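Local structure of designed helical repeat protein (Synthetic construct, 5CWD) at residues Glu5-Thr10 against Lys39-Pro44; Asp33-Ala38 against Lys46-Ser51. The protein has no known biological function and is a de novo designed all-helical repeat protein, made in a computational exploration of repeat protein architectures. All coordinates share one frame; numbering follows the deposited sequence.

Contact 1. Residues Glu5-Thr10 against Lys39-Pro44; sequences EDARST and KQAGMP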
ATOM      1  N   GLU A   5     -17.942   4.973  -8.227  1.00 63.38           N
ATOM      2  CA  GLU A   5     -16.762   5.193  -9.053  1.00 65.92           C
ATOM      3  C   GLU A   5     -16.167   6.574  -8.780  1.00 64.48           C
ATOM      4  O   GLU A   5     -14.941   6.740  -8.735  1.00 62.18           O
ATOM      5  CB  GLU A   5     -17.111   5.036 -10.531  1.00 66.85           C
ATOM      6  CG  GLU A   5     -17.580   3.633 -10.897  1.00 69.25           C
ATOM      7  CD  GLU A   5     -16.538   2.567 -10.591  1.00 70.50           C
ATOM      8  OE1 GLU A   5     -15.330   2.866 -10.696  1.00 67.61           O
ATOM      9  OE2 GLU A   5     -16.928   1.432 -10.241  1.00 72.15           O
ATOM     10  N   ASP A   6     -17.043   7.556  -8.585  1.00 63.07           N
ATOM     11  CA  ASP A   6     -16.613   8.884  -8.166  1.00 62.20           C
ATOM     12  C   ASP A   6     -15.855   8.799  -6.850  1.00 62.05           C
ATOM     13  O   ASP A   6     -14.808   9.416  -6.689  1.00 60.88           O
ATOM     14  CB  ASP A   6     -17.806   9.827  -8.011  1.00 61.43           C
ATOM     15  CG  ASP A   6     -18.271  10.406  -9.329  1.00 63.65           C
ATOM     16  OD1 ASP A   6     -17.420  10.908 -10.095  1.00 61.43           O
ATOM     17  OD2 ASP A   6     -19.491  10.359  -9.595  1.00 65.04           O
ATOM     18  N   ALA A   7     -16.398   8.031  -5.911  1.00 63.93           N
ATOM     19  CA  ALA A   7     -15.792   7.893  -4.593  1.00 61.28           C
ATOM     20  C   ALA A   7     -14.411   7.248  -4.692  1.00 59.87           C
ATOM     21  O   ALA A   7     -13.446   7.751  -4.112  1.00 61.38           O
ATOM     22  CB  ALA A   7     -16.699   7.083  -3.676  1.00 63.05           C
ATOM     23  N   ARG A   8     -14.319   6.141  -5.425  1.00 59.42           N
ATOM     24  CA  ARG A   8     -13.037   5.479  -5.648  1.00 58.77           C
ATOM     25  C   ARG A   8     -12.036   6.438  -6.281  1.00 60.58           C
ATOM     26  O   ARG A   8     -10.900   6.581  -5.807  1.00 60.39           O
ATOM     27  CB  ARG A   8     -13.203   4.252  -6.546  1.00 62.89           C
ATOM     28  CG  ARG A   8     -13.670   2.997  -5.830  1.00 66.74           C
ATOM     29  CD  ARG A   8     -13.353   1.757  -6.654  1.00 68.53           C
ATOM     30  NE  ARG A   8     -13.882   0.534  -6.052  1.00 72.02           N
ATOM     31  CZ  ARG A   8     -15.052  -0.022  -6.359  1.00 71.39           C
ATOM     32  NH1 ARG A   8     -15.846   0.521  -7.274  1.00 65.58           N
ATOM     33  NH2 ARG A   8     -15.428  -1.136  -5.744  1.00 73.19           N
ATOM     34  N   SER A   9     -12.468   7.087  -7.358  1.00 59.09           N
ATOM     35  CA  SER A   9     -11.633   8.057  -8.049  1.00 57.02           C
ATOM     36  C   SER A   9     -11.140   9.127  -7.081  1.00 56.00           C
ATOM     37  O   SER A   9      -9.949   9.443  -7.038  1.00 58.30           O
ATOM     38  CB  SER A   9     -12.408   8.701  -9.195  1.00 59.51           C
ATOM     39  OG  SER A   9     -11.604   9.645  -9.880  1.00 62.61           O
ATOM     40  N   THR A  10     -12.065   9.663  -6.296  1.00 55.93           N
ATOM     41  CA  THR A  10     -11.752  10.709  -5.334  1.00 54.99           C
ATOM     42  C   THR A  10     -10.752  10.210  -4.306  1.00 54.95           C
ATOM     43  O   THR A  10      -9.826  10.925  -3.935  1.00 55.86           O
ATOM     44  CB  THR A  10     -13.013  11.202  -4.601  1.00 58.21           C
ATOM     45  OG1 THR A  10     -14.007  11.589  -5.556  1.00 61.29           O
ATOM     46  CG2 THR A  10     -12.686  12.391  -3.708  1.00 61.13           C
ATOM     47  N   LYS A  39     -19.181   8.673   1.700  1.00 59.40           N
ATOM     48  CA  LYS A  39     -20.443   8.706   2.436  1.00 58.47           C
ATOM     49  C   LYS A  39     -21.567   9.203   1.534  1.00 59.54           C
ATOM     50  O   LYS A  39     -22.665   8.648   1.529  1.00 59.21           O
ATOM     51  CB  LYS A  39     -20.331   9.597   3.678  1.00 57.49           C
ATOM     52  CG  LYS A  39     -19.501   9.009   4.812  1.00 58.58           C
ATOM     53  CD  LYS A  39     -19.058  10.094   5.788  1.00 58.92           C
ATOM     54  CE  LYS A  39     -18.060   9.567   6.808  1.00 60.44           C
ATOM     55  NZ  LYS A  39     -17.437  10.664   7.605  1.00 59.57           N
ATOM     56  N   GLN A  40     -21.283  10.260   0.777  1.00 61.38           N
ATOM     57  CA  GLN A  40     -22.237  10.793  -0.187  1.00 59.65           C
ATOM     58  C   GLN A  40     -22.568   9.743  -1.239  1.00 58.60           C
ATOM     59  O   GLN A  40     -23.731   9.523  -1.569  1.00 61.12           O
ATOM     60  CB  GLN A  40     -21.681  12.049  -0.861  1.00 61.60           C
ATOM     61  CG  GLN A  40     -21.526  13.242   0.067  1.00 61.27           C
ATOM     62  CD  GLN A  40     -20.946  14.452  -0.640  1.00 65.96           C
ATOM     63  OE1 GLN A  40     -20.613  14.393  -1.826  1.00 62.62           O
ATOM     64  NE2 GLN A  40     -20.820  15.558   0.085  1.00 69.79           N
ATOM     65  N   ALA A  41     -21.533   9.091  -1.757  1.00 60.02           N
ATOM     66  CA  ALA A  41     -21.704   8.058  -2.770  1.00 61.36           C
ATOM     67  C   ALA A  41     -22.386   6.823  -2.191  1.00 62.46           C
ATOM     68  O   ALA A  41     -22.761   5.910  -2.929  1.00 65.24           O
ATOM     69  CB  ALA A  41     -20.357   7.680  -3.371  1.00 64.09           C
ATOM     70  N   GLY A  42     -22.538   6.795  -0.870  1.00 61.35           N
ATOM     71  CA  GLY A  42     -23.162   5.671  -0.198  1.00 57.77           C
ATOM     72  C   GLY A  42     -22.253   4.462  -0.195  1.00 57.12           C
ATOM     73  O   GLY A  42     -22.722   3.323  -0.145  1.00 56.69           O
ATOM     74  N   MET A  43     -20.949   4.712  -0.258  1.00 58.23           N
ATOM     75  CA  MET A  43     -19.957   3.645  -0.221  1.00 58.15           C
ATOM     76  C   MET A  43     -19.518   3.393   1.218  1.00 57.53           C
ATOM     77  O   MET A  43     -19.355   4.338   1.989  1.00 58.10           O
ATOM     78  CB  MET A  43     -18.745   4.000  -1.082  1.00 59.95           C
ATOM     79  CG  MET A  43     -17.625   2.965  -1.028  1.00 59.46           C
ATOM     80  SD  MET A  43     -16.211   3.397  -2.053  1.00 56.16           S
ATOM     81  CE  MET A  43     -16.950   3.330  -3.683  1.00 64.85           C
ATOM     82  N   PRO A  44     -19.326   2.115   1.588  1.00 56.25           N
ATOM     83  CA  PRO A  44     -18.815   1.824   2.932  1.00 54.81           C
ATOM     84  C   PRO A  44     -17.458   2.475   3.186  1.00 55.17           C
ATOM     85  O   PRO A  44     -16.589   2.442   2.314  1.00 56.05           O
ATOM     86  CB  PRO A  44     -18.703   0.296   2.941  1.00 55.57           C
ATOM     87  CG  PRO A  44     -19.671  -0.162   1.913  1.00 53.82           C
ATOM     88  CD  PRO A  44     -19.653   0.883   0.847  1.00 55.59           C
TER
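The guanidinium of R8 is turned broadside to its own stem (chi4 95°), and M43 crosses that stem at about a right angle. The methyl CE of M43 stands over one face of the guanidinium, but its distance of 4.7 Å from CZ makes this a loose cover; the true touch is lower down, where CE meets CG of R8 at 3.9 Å. At the NH1 end of the flat group, displaced toward the other face, sits the carboxylate of E5, whose OE2 is 3.3 Å from NH1 in a salt bridge along the same helix. The thioether reaches this place because M43 runs straight out from its backbone, with CG anti to N (chi1 177°), and bends only at its last torsion. The same methyl closes on A7, with CE 3.8 Å from CB, while the CB of A41 comes to 3.7 Å from that A7 CB. One small residue on helix 4-20 thus receives two hydrophobic partners from the turn that follows helix 24-40. That turn is a Schellman motif: G42 takes the positive phi that ends the helix, and P44 already serves as N-cap of helix 45-63. Between them M43 points back toward helix 4-20, where M43 and P44 also touch K4. No hydrogen bond spans the two segments. Within segment 5-10, T10 OG1 bonds to the backbone D6 O at 2.6 Å from above the carbonyl plane, on the face opposite to that used by T10 N.

Contact 2. Residues Asp33-Ala38 against Lys46-Ser51; sequences DCLEVA and KEAARS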
ATOM      1  N   ASP A  33     -11.969  14.034   3.079  1.00 60.84           N
ATOM      2  CA  ASP A  33     -12.684  14.257   1.827  1.00 60.69           C
ATOM      3  C   ASP A  33     -13.080  12.929   1.191  1.00 59.67           C
ATOM      4  O   ASP A  33     -14.231  12.746   0.776  1.00 61.91           O
ATOM      5  CB  ASP A  33     -11.833  15.078   0.855  1.00 65.44           C
ATOM      6  CG  ASP A  33     -11.756  16.546   1.239  1.00 68.69           C
ATOM      7  OD1 ASP A  33     -12.795  17.235   1.168  1.00 69.38           O
ATOM      8  OD2 ASP A  33     -10.656  17.016   1.599  1.00 69.21           O
ATOM      9  N   CYS A  34     -12.123  12.007   1.114  1.00 58.67           N
ATOM     10  CA  CYS A  34     -12.383  10.674   0.577  1.00 58.64           C
ATOM     11  C   CYS A  34     -13.573  10.020   1.277  1.00 57.68           C
ATOM     12  O   CYS A  34     -14.491   9.512   0.625  1.00 57.69           O
ATOM     13  CB  CYS A  34     -11.142   9.791   0.715  1.00 58.12           C
ATOM     14  SG  CYS A  34     -11.448   8.027   0.477  1.00 54.64           S
ATOM     15  N   LEU A  35     -13.559  10.046   2.605  1.00 57.94           N
ATOM     16  CA  LEU A  35     -14.648   9.465   3.380  1.00 57.58           C
ATOM     17  C   LEU A  35     -15.961  10.211   3.154  1.00 60.44           C
ATOM     18  O   LEU A  35     -17.015   9.587   3.026  1.00 60.04           O
ATOM     19  CB  LEU A  35     -14.310   9.459   4.871  1.00 58.09           C
ATOM     20  CG  LEU A  35     -13.103   8.635   5.326  1.00 56.10           C
ATOM     21  CD1 LEU A  35     -13.188   8.391   6.822  1.00 57.56           C
ATOM     22  CD2 LEU A  35     -12.990   7.318   4.577  1.00 56.42           C
ATOM     23  N   GLU A  36     -15.904  11.540   3.115  1.00 60.47           N
ATOM     24  CA  GLU A  36     -17.105  12.332   2.865  1.00 58.75           C
ATOM     25  C   GLU A  36     -17.748  11.937   1.540  1.00 58.87           C
ATOM     26  O   GLU A  36     -18.937  11.626   1.491  1.00 59.91           O
ATOM     27  CB  GLU A  36     -16.784  13.826   2.863  1.00 61.74           C
ATOM     28  CG  GLU A  36     -17.973  14.702   2.487  1.00 64.14           C
ATOM     29  CD  GLU A  36     -17.677  16.185   2.599  1.00 69.03           C
ATOM     30  OE1 GLU A  36     -16.606  16.544   3.131  1.00 69.11           O
ATOM     31  OE2 GLU A  36     -18.523  16.990   2.153  1.00 69.69           O
ATOM     32  N   VAL A  37     -16.964  11.948   0.466  1.00 60.77           N
ATOM     33  CA  VAL A  37     -17.490  11.569  -0.843  1.00 58.18           C
ATOM     34  C   VAL A  37     -17.937  10.110  -0.828  1.00 58.48           C
ATOM     35  O   VAL A  37     -18.936   9.759  -1.455  1.00 59.13           O
ATOM     36  CB  VAL A  37     -16.451  11.787  -1.960  1.00 59.35           C
ATOM     37  CG1 VAL A  37     -16.951  11.238  -3.298  1.00 59.02           C
ATOM     38  CG2 VAL A  37     -16.133  13.267  -2.088  1.00 61.54           C
ATOM     39  N   ALA A  38     -17.200   9.262  -0.116  1.00 59.08           N
ATOM     40  CA  ALA A  38     -17.601   7.869   0.034  1.00 56.84           C
ATOM     41  C   ALA A  38     -18.943   7.768   0.754  1.00 58.62           C
ATOM     42  O   ALA A  38     -19.747   6.885   0.455  1.00 58.78           O
ATOM     43  CB  ALA A  38     -16.541   7.092   0.779  1.00 57.94           C
ATOM     44  N   LYS A  46     -15.052   1.549   5.045  1.00 53.47           N
ATOM     45  CA  LYS A  46     -13.989   0.551   5.007  1.00 52.41           C
ATOM     46  C   LYS A  46     -13.429   0.392   3.599  1.00 51.69           C
ATOM     47  O   LYS A  46     -12.218   0.465   3.390  1.00 53.07           O
ATOM     48  CB  LYS A  46     -14.495  -0.803   5.513  1.00 53.74           C
ATOM     49  CG  LYS A  46     -14.749  -0.864   7.008  1.00 50.92           C
ATOM     50  CD  LYS A  46     -14.778  -2.306   7.501  1.00 51.12           C
ATOM     51  CE  LYS A  46     -14.821  -2.379   9.020  1.00 53.49           C
ATOM     52  NZ  LYS A  46     -14.605  -3.766   9.514  1.00 55.37           N
ATOM     53  N   GLU A  47     -14.319   0.173   2.638  1.00 53.48           N
ATOM     54  CA  GLU A  47     -13.910  -0.059   1.259  1.00 53.99           C
ATOM     55  C   GLU A  47     -13.254   1.195   0.692  1.00 52.38           C
ATOM     56  O   GLU A  47     -12.286   1.118  -0.069  1.00 54.82           O
ATOM     57  CB  GLU A  47     -15.109  -0.474   0.406  1.00 55.71           C
ATOM     58  CG  GLU A  47     -14.742  -1.280  -0.831  1.00 58.84           C
ATOM     59  CD  GLU A  47     -15.961  -1.744  -1.605  1.00 64.24           C
ATOM     60  OE1 GLU A  47     -16.869  -0.916  -1.836  1.00 66.25           O
ATOM     61  OE2 GLU A  47     -16.015  -2.937  -1.975  1.00 64.83           O
ATOM     62  N   ALA A  48     -13.782   2.351   1.077  1.00 50.51           N
ATOM     63  CA  ALA A  48     -13.198   3.623   0.678  1.00 51.42           C
ATOM     64  C   ALA A  48     -11.754   3.712   1.157  1.00 52.55           C
ATOM     65  O   ALA A  48     -10.833   3.932   0.366  1.00 54.76           O
ATOM     66  CB  ALA A  48     -14.010   4.773   1.234  1.00 52.52           C
ATOM     67  N   ALA A  49     -11.568   3.530   2.460  1.00 53.69           N
ATOM     68  CA  ALA A  49     -10.245   3.569   3.067  1.00 51.95           C
ATOM     69  C   ALA A  49      -9.334   2.506   2.460  1.00 52.11           C
ATOM     70  O   ALA A  49      -8.134   2.728   2.296  1.00 54.27           O
ATOM     71  CB  ALA A  49     -10.351   3.381   4.567  1.00 52.03           C
ATOM     72  N   ARG A  50      -9.908   1.352   2.136  0.58 52.90           N
ATOM     73  CA  ARG A  50      -9.156   0.278   1.496  0.58 52.32           C
ATOM     74  C   ARG A  50      -8.609   0.750   0.155  0.58 52.78           C
ATOM     75  O   ARG A  50      -7.402   0.694  -0.093  0.58 53.55           O
ATOM     76  CB  ARG A  50     -10.038  -0.960   1.306  0.58 52.50           C
ATOM     77  CG  ARG A  50      -9.386  -2.085   0.507  0.58 53.27           C
ATOM     78  CD  ARG A  50     -10.382  -3.184   0.187  0.58 53.55           C
ATOM     79  NE  ARG A  50     -10.880  -3.835   1.393  0.58 52.32           N
ATOM     80  CZ  ARG A  50     -10.233  -4.792   2.049  0.58 53.11           C
ATOM     81  NH1 ARG A  50      -9.050  -5.216   1.625  0.58 53.06           N
ATOM     82  NH2 ARG A  50     -10.769  -5.325   3.137  0.58 55.59           N
ATOM     83  N   SER A  51      -9.509   1.213  -0.708  1.00 52.38           N
ATOM     84  CA  SER A  51      -9.123   1.706  -2.026  1.00 53.74           C
ATOM     85  C   SER A  51      -8.128   2.859  -1.893  1.00 53.11           C
ATOM     86  O   SER A  51      -7.202   2.997  -2.700  1.00 52.70           O
ATOM     87  CB  SER A  51     -10.359   2.151  -2.813  1.00 55.63           C
ATOM     88  OG  SER A  51     -10.049   2.378  -4.176  1.00 60.11           O
TER
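A48 presses its methyl against that of A38, CB to CB at 3.5 Å, the closest approach between the two segments. Two longer side chains, C34 and L35, also approach the same methyl, but less tightly: the CB of A48 is 4.2 Å from SG of C34 and 4.3 Å from CD2 of L35. With SG anti to its backbone N (chi1 165°), C34 extends toward the A48 backbone as well as toward its methyl. Alanines at the nearest point, with CA atoms of A38 and A48 6.2 Å apart, suit short helix segments whose axes approach to 9.5 Å and whose directions differ by 137°, consecutive helices joined by a short turn as a helical hairpin. The backs of the two helices, turned from the contact, carry the exposed K46 and E36. L35 turns inward to a further layer, touching V79, Q82 and A83 of helix 66-83. No hydrogen bond or charge pair crosses between the two segments, so their direct contact is van der Waals packing of apolar groups. The sulfur beside A48 is also bonded covalently to C11, which A48 touches as well, so helix 4-20 is tied to helix 24-40 next to this packing.

How the contacts relate
Both contacts draw on helix 24-40 and the turn after it, with centres about 6 Å apart, yet they differ in depth. Contact 2 is core: all its touching residues are buried, and it joins helix 24-40 to helix 45-63. Contact 1 lies nearer the end of the fold, is partly buried, and brings helix 4-20 against the turn between those two helices; there a charged side chain lends its aliphatic stem to the apolar patch, whereas contact 2 is built from alanine methyls, a leucine and a disulfide sulfur. The two meet directly. M43 N probably bonds to A38 O at 2.6 Å, and V37 CG1 packs 3.8 Å from A7 CA, joining helix 24-40 to both the turn and helix 4-20.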